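Local coordinates for protein siroheme decarboxylase (Hydrogenobacter thermophilus, PDB 4CH7) that catalyses the decarboxylation of siroheme to didecarboxysiroheme, losing two carboxylates as carbon dioxide, a step in the biosynthesis of heme d1, at residues I16-E21 and A210-G215; V50-P55 and K314-Y319; N83-C88 and L103-A108; V176-G181 and L191-R196. All coordinates share one frame; numbering follows the deposited sequence.

Interaction 1: residues I16-E21 and A210-G215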
loop_
_atom_site.group_PDB
_atom_site.type_symbol
_atom_site.label_atom_id
_atom_site.label_comp_id
_atom_site.label_asym_id
_atom_site.label_seq_id
_atom_site.Cartn_x
_atom_site.Cartn_y
_atom_site.Cartn_z
ATOM N N ILE A 16 -16.520 0.810 -8.976
ATOM C CA ILE A 16 -17.138 0.389 -10.225
ATOM C C ILE A 16 -17.933 -0.894 -10.010
ATOM O O ILE A 16 -17.389 -1.887 -9.526
ATOM C CB ILE A 16 -16.074 0.210 -11.319
ATOM C CG1 ILE A 16 -15.381 1.546 -11.582
ATOM C CG2 ILE A 16 -16.683 -0.324 -12.604
ATOM C CD1 ILE A 16 -14.401 1.504 -12.711
ATOM N N PRO A 17 -19.230 -0.871 -10.371
ATOM C CA PRO A 17 -20.162 -1.960 -10.044
ATOM C C PRO A 17 -19.741 -3.324 -10.578
ATOM O O PRO A 17 -19.240 -3.431 -11.699
ATOM C CB PRO A 17 -21.473 -1.517 -10.709
ATOM C CG PRO A 17 -21.073 -0.515 -11.753
ATOM C CD PRO A 17 -19.881 0.187 -11.167
ATOM N N LEU A 18 -19.950 -4.357 -9.767
ATOM C CA LEU A 18 -19.670 -5.724 -10.177
ATOM C C LEU A 18 -20.820 -6.266 -11.013
ATOM O O LEU A 18 -21.657 -7.026 -10.527
ATOM C CB LEU A 18 -19.425 -6.607 -8.954
ATOM C CG LEU A 18 -18.211 -6.216 -8.111
ATOM C CD1 LEU A 18 -18.194 -6.977 -6.801
ATOM C CD2 LEU A 18 -16.940 -6.473 -8.886
ATOM N N VAL A 19 -20.863 -5.845 -12.273
ATOM C CA VAL A 19 -21.845 -6.337 -13.226
ATOM C C VAL A 19 -21.092 -6.723 -14.490
ATOM O O VAL A 19 -19.888 -6.484 -14.589
ATOM C CB VAL A 19 -22.910 -5.272 -13.545
ATOM C CG1 VAL A 19 -23.600 -4.811 -12.275
ATOM C CG2 VAL A 19 -22.284 -4.088 -14.248
ATOM N N LYS A 20 -21.789 -7.320 -15.453
ATOM C CA LYS A 20 -21.137 -7.762 -16.680
ATOM C C LYS A 20 -20.692 -6.583 -17.541
ATOM O O LYS A 20 -19.644 -6.638 -18.183
ATOM C CB LYS A 20 -22.056 -8.683 -17.478
ATOM C CG LYS A 20 -22.419 -9.967 -16.746
ATOM C CD LYS A 20 -23.299 -10.857 -17.605
ATOM C CE LYS A 20 -23.697 -12.117 -16.852
ATOM N NZ LYS A 20 -24.621 -12.965 -17.651
ATOM N N GLU A 21 -21.491 -5.519 -17.550
ATOM C CA GLU A 21 -21.178 -4.330 -18.337
ATOM C C GLU A 21 -21.183 -3.074 -17.467
ATOM O O GLU A 21 -22.110 -2.266 -17.542
ATOM C CB GLU A 21 -22.165 -4.178 -19.500
ATOM C CG GLU A 21 -22.219 -5.385 -20.431
ATOM C CD GLU A 21 -23.241 -5.234 -21.541
ATOM O OE1 GLU A 21 -23.698 -4.099 -21.787
ATOM O OE2 GLU A 21 -23.583 -6.255 -22.170
ATOM N N ALA A 210 -18.904 -11.629 -3.077
ATOM C CA ALA A 210 -18.703 -12.219 -1.756
ATOM C C ALA A 210 -17.426 -11.707 -1.096
ATOM O O ALA A 210 -17.402 -11.451 0.108
ATOM C CB ALA A 210 -18.679 -13.734 -1.854
ATOM N N LEU A 211 -16.365 -11.577 -1.888
ATOM C CA LEU A 211 -15.108 -11.019 -1.404
ATOM C C LEU A 211 -15.293 -9.561 -0.989
ATOM O O LEU A 211 -14.667 -9.094 -0.035
ATOM C CB LEU A 211 -14.019 -11.136 -2.472
ATOM C CG LEU A 211 -13.512 -12.544 -2.776
ATOM C CD1 LEU A 211 -12.536 -12.542 -3.937
ATOM C CD2 LEU A 211 -12.866 -13.140 -1.543
ATOM N N LYS A 212 -16.155 -8.846 -1.709
ATOM C CA LYS A 212 -16.457 -7.458 -1.381
ATOM C C LYS A 212 -17.283 -7.375 -0.100
ATOM O O LYS A 212 -17.060 -6.497 0.736
ATOM C CB LYS A 212 -17.186 -6.766 -2.534
ATOM C CG LYS A 212 -17.468 -5.296 -2.270
ATOM C CD LYS A 212 -17.021 -4.417 -3.425
ATOM C CE LYS A 212 -18.134 -4.200 -4.428
ATOM N NZ LYS A 212 -17.768 -3.199 -5.467
ATOM N N GLU A 213 -18.229 -8.299 0.050
ATOM C CA GLU A 213 -19.031 -8.386 1.265
ATOM C C GLU A 213 -18.133 -8.655 2.470
ATOM O O GLU A 213 -18.386 -8.166 3.572
ATOM C CB GLU A 213 -20.067 -9.504 1.143
ATOM C CG GLU A 213 -21.073 -9.321 0.018
ATOM C CD GLU A 213 -21.665 -10.639 -0.444
ATOM O OE1 GLU A 213 -21.663 -11.603 0.351
ATOM O OE2 GLU A 213 -22.125 -10.711 -1.604
ATOM N N ARG A 214 -17.079 -9.435 2.244
ATOM C CA ARG A 214 -16.147 -9.801 3.302
ATOM C C ARG A 214 -15.063 -8.744 3.490
ATOM O O ARG A 214 -14.271 -8.823 4.431
ATOM C CB ARG A 214 -15.511 -11.160 3.001
ATOM C CG ARG A 214 -16.473 -12.337 3.111
ATOM C CD ARG A 214 -15.971 -13.541 2.328
ATOM N NE ARG A 214 -14.580 -13.859 2.636
ATOM C CZ ARG A 214 -13.858 -14.767 1.986
ATOM N NH1 ARG A 214 -14.391 -15.452 0.986
ATOM N NH2 ARG A 214 -12.598 -14.988 2.331
ATOM N N GLY A 215 -15.027 -7.756 2.602
ATOM C CA GLY A 215 -14.046 -6.689 2.702
ATOM C C GLY A 215 -12.704 -7.043 2.090
ATOM O O GLY A 215 -11.793 -6.213 2.057
#
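K212 leaves helix 201-213 with CG anti to its own backbone N (chi1 -177°), then bends at chi2 and chi3, and this course carries its end across to L18 in the loop 16-21. CG of L18 lies anti to the carbonyl carbon (chi1 -63°), which points its methyls at the lysine end; the two meet tip to tip. The methyl CD1 of L18 lies 3.7 Å from CE of K212, and NZ of K212 is 4.0 Å from both CD1 and CG of L18. The contact is thus a branched apolar end laid against the last methylene and the ammonium end of a lysine. The backbones stay well apart, CA of L18 and CA of K212 being 9.5 Å from each other, and no hydrogen bond links the two segments. The charge of K212 is met by D15, just before I16, in a salt bridge. L18, at the centre of an inverse gamma turn, also packs on F190, L208 and I220, which places the loop of the first helix-turn-helix region against the helix and strand of the second. Behind K212 the helix ends in a Schellman motif, with G215 at positive phi. The lysine plays two parts: its methylenes pack on leucine while NZ pairs with the carboxylate of D15, so the charge sits beside an apolar group without lacking a counterion.

Interaction 2: residues V50-P55 and K314-Y319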
loop_
_atom_site.group_PDB
_atom_site.type_symbol
_atom_site.label_atom_id
_atom_site.label_comp_id
_atom_site.label_asym_id
_atom_site.label_seq_id
_atom_site.Cartn_x
_atom_site.Cartn_y
_atom_site.Cartn_z
ATOM N N VAL A 50 -4.999 10.056 -13.992
ATOM C CA VAL A 50 -5.220 8.745 -13.418
ATOM C C VAL A 50 -4.304 7.875 -14.269
ATOM O O VAL A 50 -4.192 8.096 -15.466
ATOM C CB VAL A 50 -6.705 8.303 -13.494
ATOM C CG1 VAL A 50 -7.586 9.270 -12.717
ATOM C CG2 VAL A 50 -7.183 8.202 -14.930
ATOM N N ARG A 51 -3.585 6.940 -13.666
ATOM C CA ARG A 51 -2.612 6.177 -14.439
ATOM C C ARG A 51 -3.043 4.735 -14.579
ATOM O O ARG A 51 -2.457 3.963 -15.342
ATOM C CB ARG A 51 -1.228 6.249 -13.795
ATOM C CG ARG A 51 -0.431 7.490 -14.153
ATOM C CD ARG A 51 0.094 8.180 -12.906
ATOM N NE ARG A 51 -0.930 8.995 -12.259
ATOM C CZ ARG A 51 -1.099 9.073 -10.943
ATOM N NH1 ARG A 51 -0.314 8.379 -10.133
ATOM N NH2 ARG A 51 -2.055 9.841 -10.438
ATOM N N HIS A 52 -4.083 4.379 -13.840
ATOM C CA HIS A 52 -4.506 2.998 -13.772
ATOM C C HIS A 52 -5.963 2.907 -13.363
ATOM O O HIS A 52 -6.595 3.912 -13.024
ATOM C CB HIS A 52 -3.632 2.252 -12.765
ATOM C CG HIS A 52 -3.307 0.847 -13.167
ATOM N ND1 HIS A 52 -3.721 -0.246 -12.439
ATOM C CD2 HIS A 52 -2.606 0.362 -14.216
ATOM C CE1 HIS A 52 -3.288 -1.347 -13.022
ATOM N NE2 HIS A 52 -2.607 -1.008 -14.105
ATOM N N ILE A 53 -6.483 1.688 -13.408
ATOM C CA ILE A 53 -7.830 1.381 -12.967
ATOM C C ILE A 53 -7.836 -0.105 -12.635
ATOM O O ILE A 53 -7.509 -0.939 -13.480
ATOM C CB ILE A 53 -8.872 1.744 -14.046
ATOM C CG1 ILE A 53 -10.256 1.214 -13.677
ATOM C CG2 ILE A 53 -8.437 1.250 -15.423
ATOM C CD1 ILE A 53 -11.364 1.982 -14.358
ATOM N N ALA A 54 -8.169 -0.433 -11.391
ATOM C CA ALA A 54 -7.928 -1.779 -10.891
ATOM C C ALA A 54 -8.736 -2.074 -9.644
ATOM O O ALA A 54 -9.212 -1.157 -8.974
ATOM C CB ALA A 54 -6.441 -1.966 -10.600
ATOM N N PRO A 55 -8.905 -3.368 -9.336
ATOM C CA PRO A 55 -9.464 -3.755 -8.041
ATOM C C PRO A 55 -8.507 -3.369 -6.925
ATOM O O PRO A 55 -7.293 -3.397 -7.133
ATOM C CB PRO A 55 -9.533 -5.281 -8.138
ATOM C CG PRO A 55 -9.614 -5.571 -9.606
ATOM C CD PRO A 55 -8.758 -4.518 -10.248
ATOM N N LYS A 314 9.767 1.910 -5.287
ATOM C CA LYS A 314 8.364 2.224 -5.074
ATOM C C LYS A 314 7.539 1.519 -6.134
ATOM O O LYS A 314 7.174 2.107 -7.152
ATOM C CB LYS A 314 8.105 3.727 -5.127
ATOM C CG LYS A 314 6.681 4.103 -4.744
ATOM C CD LYS A 314 6.396 5.569 -4.997
ATOM C CE LYS A 314 5.149 6.011 -4.250
ATOM N NZ LYS A 314 3.990 5.110 -4.491
ATOM N N VAL A 315 7.271 0.242 -5.896
ATOM C CA VAL A 315 6.385 -0.526 -6.747
ATOM C C VAL A 315 5.224 -0.955 -5.872
ATOM O O VAL A 315 5.242 -0.730 -4.662
ATOM C CB VAL A 315 7.087 -1.778 -7.301
ATOM C CG1 VAL A 315 8.415 -1.403 -7.934
ATOM C CG2 VAL A 315 7.310 -2.796 -6.196
ATOM N N ARG A 316 4.208 -1.556 -6.474
ATOM C CA ARG A 316 3.199 -2.231 -5.680
ATOM C C ARG A 316 3.269 -3.719 -5.961
ATOM O O ARG A 316 3.435 -4.148 -7.104
ATOM C CB ARG A 316 1.802 -1.685 -5.948
ATOM C CG ARG A 316 1.361 -1.800 -7.382
ATOM C CD ARG A 316 -0.098 -1.444 -7.519
ATOM N NE ARG A 316 -0.354 -0.812 -8.804
ATOM C CZ ARG A 316 -1.561 -0.644 -9.326
ATOM N NH1 ARG A 316 -2.636 -1.073 -8.678
ATOM N NH2 ARG A 316 -1.688 -0.052 -10.501
ATOM N N ILE A 317 3.156 -4.502 -4.897
ATOM C CA ILE A 317 3.315 -5.942 -4.974
ATOM C C ILE A 317 2.213 -6.599 -5.796
ATOM O O ILE A 317 1.087 -6.100 -5.866
ATOM C CB ILE A 317 3.316 -6.564 -3.569
ATOM C CG1 ILE A 317 2.038 -6.184 -2.816
ATOM C CG2 ILE A 317 4.533 -6.099 -2.784
ATOM C CD1 ILE A 317 1.909 -6.840 -1.461
ATOM N N LYS A 318 2.553 -7.713 -6.432
ATOM C CA LYS A 318 1.549 -8.571 -7.035
ATOM C C LYS A 318 1.258 -9.668 -6.025
ATOM O O LYS A 318 2.180 -10.300 -5.505
ATOM C CB LYS A 318 2.053 -9.176 -8.344
ATOM C CG LYS A 318 2.641 -8.161 -9.308
ATOM C CD LYS A 318 1.659 -7.044 -9.618
ATOM C CE LYS A 318 0.508 -7.534 -10.481
ATOM N NZ LYS A 318 -0.381 -6.415 -10.901
ATOM N N TYR A 319 -0.017 -9.878 -5.725
ATOM C CA TYR A 319 -0.394 -10.875 -4.735
ATOM C C TYR A 319 -0.351 -12.281 -5.320
ATOM O O TYR A 319 -0.675 -12.484 -6.491
ATOM C CB TYR A 319 -1.785 -10.581 -4.169
ATOM C CG TYR A 319 -1.881 -9.270 -3.421
ATOM C CD1 TYR A 319 -1.341 -9.130 -2.150
ATOM C CD2 TYR A 319 -2.525 -8.175 -3.981
ATOM C CE1 TYR A 319 -1.431 -7.932 -1.463
ATOM C CE2 TYR A 319 -2.619 -6.976 -3.300
ATOM C CZ TYR A 319 -2.071 -6.860 -2.042
ATOM O OH TYR A 319 -2.160 -5.670 -1.358
#
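One face of the H52 imidazole is met by NH2 of R316, while the guanidinium offers its edge, with CG of H52 lying in its plane. The two flat groups are far from parallel, their planes 77° apart, so the arginine comes end-on over the ring instead of stacking on it. NH2 of R316 is 2.8 Å from ND1 of H52 and 3.2 Å from CG of H52, which puts it above that side of the imidazole; CE1 of H52 is 3.3 Å from the same nitrogen. A54 adds an apolar neighbour at the guanidinium edge, its CB 4.4 Å from NH1 of R316. The reach of the arginine begins with CG between the backbone N and the carbonyl carbon (chi1 59°) and includes a bend at chi3, which brings the group across to H52 and A54. Beside the contact, I53 pairs through its backbone with F183 and A54 with S221. The R316 side chain is about 7 Å from that of H93, the probable active-site residue. The arrangement therefore belongs to a junction between domains: the chain leaving the last strand of the closed antiparallel barrel built by the two AsnC-like domains sends an arginine to the segment leading into strand 53-57, which pairs antiparallel with strand 217-222.

Interaction 3: residues N83-C88 and L103-A108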
loop_
_atom_site.group_PDB
_atom_site.type_symbol
_atom_site.label_atom_id
_atom_site.label_comp_id
_atom_site.label_asym_id
_atom_site.label_seq_id
_atom_site.Cartn_x
_atom_site.Cartn_y
_atom_site.Cartn_z
ATOM N N ASN A 83 19.795 -2.691 -1.978
ATOM C CA ASN A 83 19.558 -3.488 -3.175
ATOM C C ASN A 83 19.121 -4.913 -2.837
ATOM O O ASN A 83 18.369 -5.534 -3.588
ATOM C CB ASN A 83 20.803 -3.510 -4.065
ATOM C CG ASN A 83 21.407 -2.132 -4.254
ATOM O OD1 ASN A 83 20.785 -1.240 -4.829
ATOM N ND2 ASN A 83 22.629 -1.953 -3.771
ATOM N N PHE A 84 19.600 -5.430 -1.710
ATOM C CA PHE A 84 19.159 -6.733 -1.223
ATOM C C PHE A 84 17.672 -6.683 -0.884
ATOM O O PHE A 84 16.912 -7.586 -1.236
ATOM C CB PHE A 84 19.961 -7.152 0.012
ATOM C CG PHE A 84 19.438 -8.396 0.675
ATOM C CD1 PHE A 84 19.785 -9.652 0.195
ATOM C CD2 PHE A 84 18.596 -8.312 1.775
ATOM C CE1 PHE A 84 19.303 -10.804 0.800
ATOM C CE2 PHE A 84 18.110 -9.457 2.388
ATOM C CZ PHE A 84 18.463 -10.705 1.898
ATOM N N VAL A 85 17.272 -5.618 -0.193
ATOM C CA VAL A 85 15.880 -5.415 0.198
ATOM C C VAL A 85 14.960 -5.335 -1.022
ATOM O O VAL A 85 13.911 -5.985 -1.063
ATOM C CB VAL A 85 15.721 -4.137 1.044
ATOM C CG1 VAL A 85 14.255 -3.850 1.313
ATOM C CG2 VAL A 85 16.483 -4.268 2.350
ATOM N N ASN A 86 15.367 -4.540 -2.010
ATOM C CA ASN A 86 14.600 -4.363 -3.240
ATOM C C ASN A 86 14.332 -5.679 -3.967
ATOM O O ASN A 86 13.308 -5.833 -4.628
ATOM C CB ASN A 86 15.321 -3.391 -4.179
ATOM C CG ASN A 86 15.520 -2.019 -3.563
ATOM O OD1 ASN A 86 14.694 -1.549 -2.783
ATOM N ND2 ASN A 86 16.621 -1.366 -3.915
ATOM N N ALA A 87 15.262 -6.621 -3.838
ATOM C CA ALA A 87 15.127 -7.936 -4.460
ATOM C C ALA A 87 13.901 -8.696 -3.956
ATOM O O ALA A 87 13.312 -9.491 -4.690
ATOM C CB ALA A 87 16.389 -8.757 -4.237
ATOM N N CYS A 88 13.524 -8.451 -2.705
ATOM C CA CYS A 88 12.348 -9.096 -2.133
ATOM C C CYS A 88 11.069 -8.624 -2.813
ATOM O O CYS A 88 10.774 -7.428 -2.829
ATOM C CB CYS A 88 12.263 -8.844 -0.630
ATOM S SG CYS A 88 10.842 -9.628 0.158
ATOM N N LEU A 103 17.364 2.803 7.196
ATOM C CA LEU A 103 16.716 2.116 6.082
ATOM C C LEU A 103 15.325 1.627 6.473
ATOM O O LEU A 103 15.183 0.760 7.336
ATOM C CB LEU A 103 17.572 0.952 5.575
ATOM C CG LEU A 103 17.100 0.366 4.244
ATOM C CD1 LEU A 103 17.345 1.362 3.119
ATOM C CD2 LEU A 103 17.770 -0.957 3.946
ATOM N N TRP A 104 14.306 2.185 5.826
ATOM C CA TRP A 104 12.922 1.839 6.118
ATOM C C TRP A 104 12.228 1.282 4.888
ATOM O O TRP A 104 12.199 1.927 3.835
ATOM C CB TRP A 104 12.169 3.072 6.609
ATOM C CG TRP A 104 12.577 3.506 7.977
ATOM C CD1 TRP A 104 13.749 4.104 8.335
ATOM C CD2 TRP A 104 11.805 3.385 9.179
ATOM N NE1 TRP A 104 13.756 4.356 9.689
ATOM C CE2 TRP A 104 12.572 3.923 10.227
ATOM C CE3 TRP A 104 10.539 2.870 9.468
ATOM C CZ2 TRP A 104 12.110 3.960 11.550
ATOM C CZ3 TRP A 104 10.083 2.908 10.775
ATOM C CH2 TRP A 104 10.863 3.450 11.799
ATOM N N PHE A 105 11.666 0.086 5.020
ATOM C CA PHE A 105 10.892 -0.492 3.932
ATOM C C PHE A 105 9.597 -1.136 4.410
ATOM O O PHE A 105 9.463 -1.521 5.575
ATOM C CB PHE A 105 11.732 -1.472 3.100
ATOM C CG PHE A 105 12.268 -2.638 3.875
ATOM C CD1 PHE A 105 13.463 -2.533 4.572
ATOM C CD2 PHE A 105 11.594 -3.851 3.878
ATOM C CE1 PHE A 105 13.968 -3.611 5.279
ATOM C CE2 PHE A 105 12.090 -4.935 4.578
ATOM C CZ PHE A 105 13.281 -4.816 5.279
ATOM N N THR A 106 8.636 -1.223 3.500
ATOM C CA THR A 106 7.376 -1.892 3.779
ATOM C C THR A 106 7.458 -3.321 3.267
ATOM O O THR A 106 7.725 -3.550 2.085
ATOM C CB THR A 106 6.191 -1.172 3.117
ATOM O OG1 THR A 106 6.063 0.146 3.668
ATOM C CG2 THR A 106 4.900 -1.946 3.347
ATOM N N LEU A 107 7.250 -4.280 4.164
ATOM C CA LEU A 107 7.299 -5.688 3.794
ATOM C C LEU A 107 5.924 -6.318 3.909
ATOM O O LEU A 107 5.241 -6.144 4.917
ATOM C CB LEU A 107 8.289 -6.448 4.679
ATOM C CG LEU A 107 8.338 -7.968 4.502
ATOM C CD1 LEU A 107 8.740 -8.327 3.083
ATOM C CD2 LEU A 107 9.291 -8.598 5.500
ATOM N N ALA A 108 5.520 -7.039 2.868
ATOM C CA ALA A 108 4.282 -7.813 2.903
ATOM C C ALA A 108 4.602 -9.274 2.621
ATOM O O ALA A 108 5.255 -9.588 1.624
ATOM C CB ALA A 108 3.292 -7.282 1.886
#
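V85 sets its methyl CG1 over one face of the F105 ring, a CH-pi contact 3.6 Å from the ring centroid and 17° off the ring normal. Its nearest ring atom is CG of F105, at 3.5 Å, so the methyl sits toward the root of the ring. With CG1 anti to the backbone N (chi1 174°), V85 directs that methyl at F105 and leaves CG2 for L103.

Purely aliphatic packing continues from this second methyl, whose CG2 touches CD2 of L103 at 3.9 Å as the two side chains run past each other, pointing opposite ways. Just past the end of the helix, three residues on from V85, SG of C88 meets CD1 of L107 at 3.8 Å. V85 thus faces two residues of the strand, and C88 a third.

No hydrogen bond crosses between the segments. Strand 103-109 instead pairs through its backbone with strands 65-71 and 91-97, and the ring of F105 has an edge-to-face partner in F71. M123 on helix 116-126 packs on both C88 and L107, extending the same apolar layer. F105 lies about 6 Å, side chain to side chain, from H93, the inferred active-site residue. N86 gives the helix polar ties to neighbouring strands through N94 and K313. Between 83-88 and 103-108 themselves, where every touching residue is buried, the chemistry implies attachment by shape and apolar burial.

Interaction 4: residues V176-G181 and L191-R196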
loop_
_atom_site.group_PDB
_atom_site.type_symbol
_atom_site.label_atom_id
_atom_site.label_comp_id
_atom_site.label_asym_id
_atom_site.label_seq_id
_atom_site.Cartn_x
_atom_site.Cartn_y
_atom_site.Cartn_z
ATOM N N VAL A 176 -7.869 -13.447 -7.279
ATOM C CA VAL A 176 -7.078 -12.271 -6.922
ATOM C C VAL A 176 -5.859 -12.133 -7.833
ATOM O O VAL A 176 -5.550 -11.038 -8.305
ATOM C CB VAL A 176 -6.623 -12.326 -5.450
ATOM C CG1 VAL A 176 -5.641 -11.208 -5.150
ATOM C CG2 VAL A 176 -7.821 -12.235 -4.522
ATOM N N SER A 177 -5.190 -13.254 -8.087
ATOM C CA SER A 177 -3.982 -13.284 -8.911
ATOM C C SER A 177 -4.167 -12.660 -10.296
ATOM O O SER A 177 -3.363 -11.829 -10.723
ATOM C CB SER A 177 -3.478 -14.721 -9.052
ATOM O OG SER A 177 -2.424 -14.799 -9.992
ATOM N N ILE A 178 -5.235 -13.053 -10.986
ATOM C CA ILE A 178 -5.449 -12.623 -12.366
ATOM C C ILE A 178 -6.269 -11.336 -12.508
ATOM O O ILE A 178 -6.270 -10.719 -13.574
ATOM C CB ILE A 178 -6.119 -13.727 -13.215
ATOM C CG1 ILE A 178 -7.621 -13.797 -12.931
ATOM C CG2 ILE A 178 -5.455 -15.079 -12.975
ATOM C CD1 ILE A 178 -8.422 -14.357 -14.085
ATOM N N THR A 179 -6.964 -10.935 -11.445
ATOM C CA THR A 179 -7.811 -9.740 -11.490
ATOM C C THR A 179 -7.128 -8.481 -10.952
ATOM O O THR A 179 -7.563 -7.369 -11.240
ATOM C CB THR A 179 -9.139 -9.942 -10.720
ATOM O OG1 THR A 179 -8.867 -10.303 -9.359
ATOM C CG2 THR A 179 -9.988 -11.016 -11.378
ATOM N N GLN A 180 -6.057 -8.661 -10.183
ATOM C CA GLN A 180 -5.401 -7.555 -9.480
ATOM C C GLN A 180 -4.813 -6.470 -10.390
ATOM O O GLN A 180 -4.616 -5.335 -9.951
ATOM C CB GLN A 180 -4.316 -8.086 -8.535
ATOM C CG GLN A 180 -3.206 -8.878 -9.227
ATOM C CD GLN A 180 -2.185 -9.438 -8.252
ATOM O OE1 GLN A 180 -1.835 -8.794 -7.265
ATOM N NE2 GLN A 180 -1.701 -10.644 -8.530
ATOM N N GLY A 181 -4.546 -6.811 -11.647
ATOM C CA GLY A 181 -3.907 -5.882 -12.567
ATOM C C GLY A 181 -4.838 -4.853 -13.177
ATOM O O GLY A 181 -5.888 -4.547 -12.614
ATOM N N LEU A 191 -15.185 -10.883 -18.665
ATOM C CA LEU A 191 -15.328 -12.048 -19.538
ATOM C C LEU A 191 -14.043 -12.858 -19.703
ATOM O O LEU A 191 -14.036 -14.068 -19.470
ATOM C CB LEU A 191 -15.866 -11.640 -20.910
ATOM C CG LEU A 191 -16.122 -12.811 -21.859
ATOM C CD1 LEU A 191 -17.058 -13.811 -21.205
ATOM C CD2 LEU A 191 -16.688 -12.337 -23.187
ATOM N N GLU A 192 -12.965 -12.198 -20.120
ATOM C CA GLU A 192 -11.688 -12.883 -20.311
ATOM C C GLU A 192 -11.174 -13.512 -19.021
ATOM O O GLU A 192 -10.655 -14.631 -19.036
ATOM C CB GLU A 192 -10.637 -11.941 -20.903
ATOM C CG GLU A 192 -10.660 -11.873 -22.422
ATOM C CD GLU A 192 -10.679 -13.247 -23.067
ATOM O OE1 GLU A 192 -9.887 -14.120 -22.656
ATOM O OE2 GLU A 192 -11.495 -13.455 -23.987
ATOM N N TYR A 193 -11.324 -12.789 -17.913
ATOM C CA TYR A 193 -10.989 -13.313 -16.591
ATOM C C TYR A 193 -11.754 -14.603 -16.317
ATOM O O TYR A 193 -11.185 -15.593 -15.864
ATOM C CB TYR A 193 -11.338 -12.290 -15.508
ATOM C CG TYR A 193 -10.415 -11.091 -15.433
ATOM C CD1 TYR A 193 -9.126 -11.145 -15.941
ATOM C CD2 TYR A 193 -10.837 -9.905 -14.844
ATOM C CE1 TYR A 193 -8.284 -10.052 -15.869
ATOM C CE2 TYR A 193 -10.000 -8.807 -14.769
ATOM C CZ TYR A 193 -8.726 -8.886 -15.283
ATOM O OH TYR A 193 -7.888 -7.796 -15.211
ATOM N N ALA A 194 -13.053 -14.576 -16.597
ATOM C CA ALA A 194 -13.923 -15.724 -16.371
ATOM C C ALA A 194 -13.515 -16.930 -17.216
ATOM O O ALA A 194 -13.514 -18.063 -16.729
ATOM C CB ALA A 194 -15.371 -15.347 -16.639
ATOM N N LYS A 195 -13.182 -16.684 -18.482
ATOM C CA LYS A 195 -12.712 -17.742 -19.373
ATOM C C LYS A 195 -11.428 -18.375 -18.839
ATOM O O LYS A 195 -11.278 -19.595 -18.852
ATOM C CB LYS A 195 -12.469 -17.196 -20.782
ATOM C CG LYS A 195 -13.728 -16.792 -21.540
ATOM C CD LYS A 195 -13.379 -16.347 -22.957
ATOM C CE LYS A 195 -14.595 -15.812 -23.700
ATOM N NZ LYS A 195 -15.636 -16.853 -23.911
ATOM N N ARG A 196 -10.504 -17.534 -18.377
ATOM C CA ARG A 196 -9.242 -18.006 -17.813
ATOM C C ARG A 196 -9.476 -18.821 -16.545
ATOM O O ARG A 196 -8.768 -19.793 -16.283
ATOM C CB ARG A 196 -8.308 -16.829 -17.514
ATOM C CG ARG A 196 -7.741 -16.137 -18.751
ATOM C CD ARG A 196 -7.015 -14.841 -18.391
ATOM N NE ARG A 196 -5.823 -15.070 -17.578
ATOM C CZ ARG A 196 -5.055 -14.102 -17.086
ATOM N NH1 ARG A 196 -5.350 -12.831 -17.318
ATOM N NH2 ARG A 196 -3.990 -14.404 -16.356
HETATM O O HOH W 1 -4.792 -8.545 -14.069
#
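The carbonyl oxygen of I178 is approached by both a water and the ring of Y193. The water donates to O of I178 at 2.7 Å and accepts a weak bond from N of G181 at 3.0 Å; its link to OH of Y193, at 3.4 Å, is also weak. The water thus joins I178 and G181 and reaches, weakly, the phenol of Y193. CE1 of Y193 comes to 3.1 Å from O of I178, obliquely to the ring. T179 takes a face of that ring, with its methyl CG2 4.1 Å from the centroid and 26° off the normal. That methyl can face the tyrosine because T179 turns OG1 to the position between backbone N and carbonyl carbon (chi1 57°), where it bonds to I175 O and to the hydroxyl of Y57. I178 has its own apolar contact with Y193, CD1 to CD1 at 3.8 Å, and on its other branch CG2 lies 3.7 Å from NH2 of R196. There the isoleucine packs over one face of the guanidinium, near its rim, the two side chains lying alongside and pointing opposite ways. NE2 of Q180 bonds back to O of S177, while its OE1 takes N of Y319. Y193 also rests on P184 and L204. Helices 170-179 and 191-196, with helix 201-213 next in the chain, form the three-helix core expected of the second helix-turn-helix domain.

Overall arrangement
From the N terminus, residues 16-21 open interaction 1, which closes at 210-215 and joins the two helix-turn-helix regions. Before it closes, 50-55 opens interaction 2, which ends only at 314-319, so the two cross, and the longer loop is that of interaction 2; they touch where I16 packs on I53. Interaction 3, a short closure within the first AsnC-like domain, nests inside both. Interaction 4 follows it in series, within the second helix-turn-helix region, and is likewise nested in both. Interaction 2 is the bridge: it meets interaction 3 through I317 and A108, and interaction 4 through Y319 and Q180. Interactions 1 and 3 lie on opposite sides of the chain's centre.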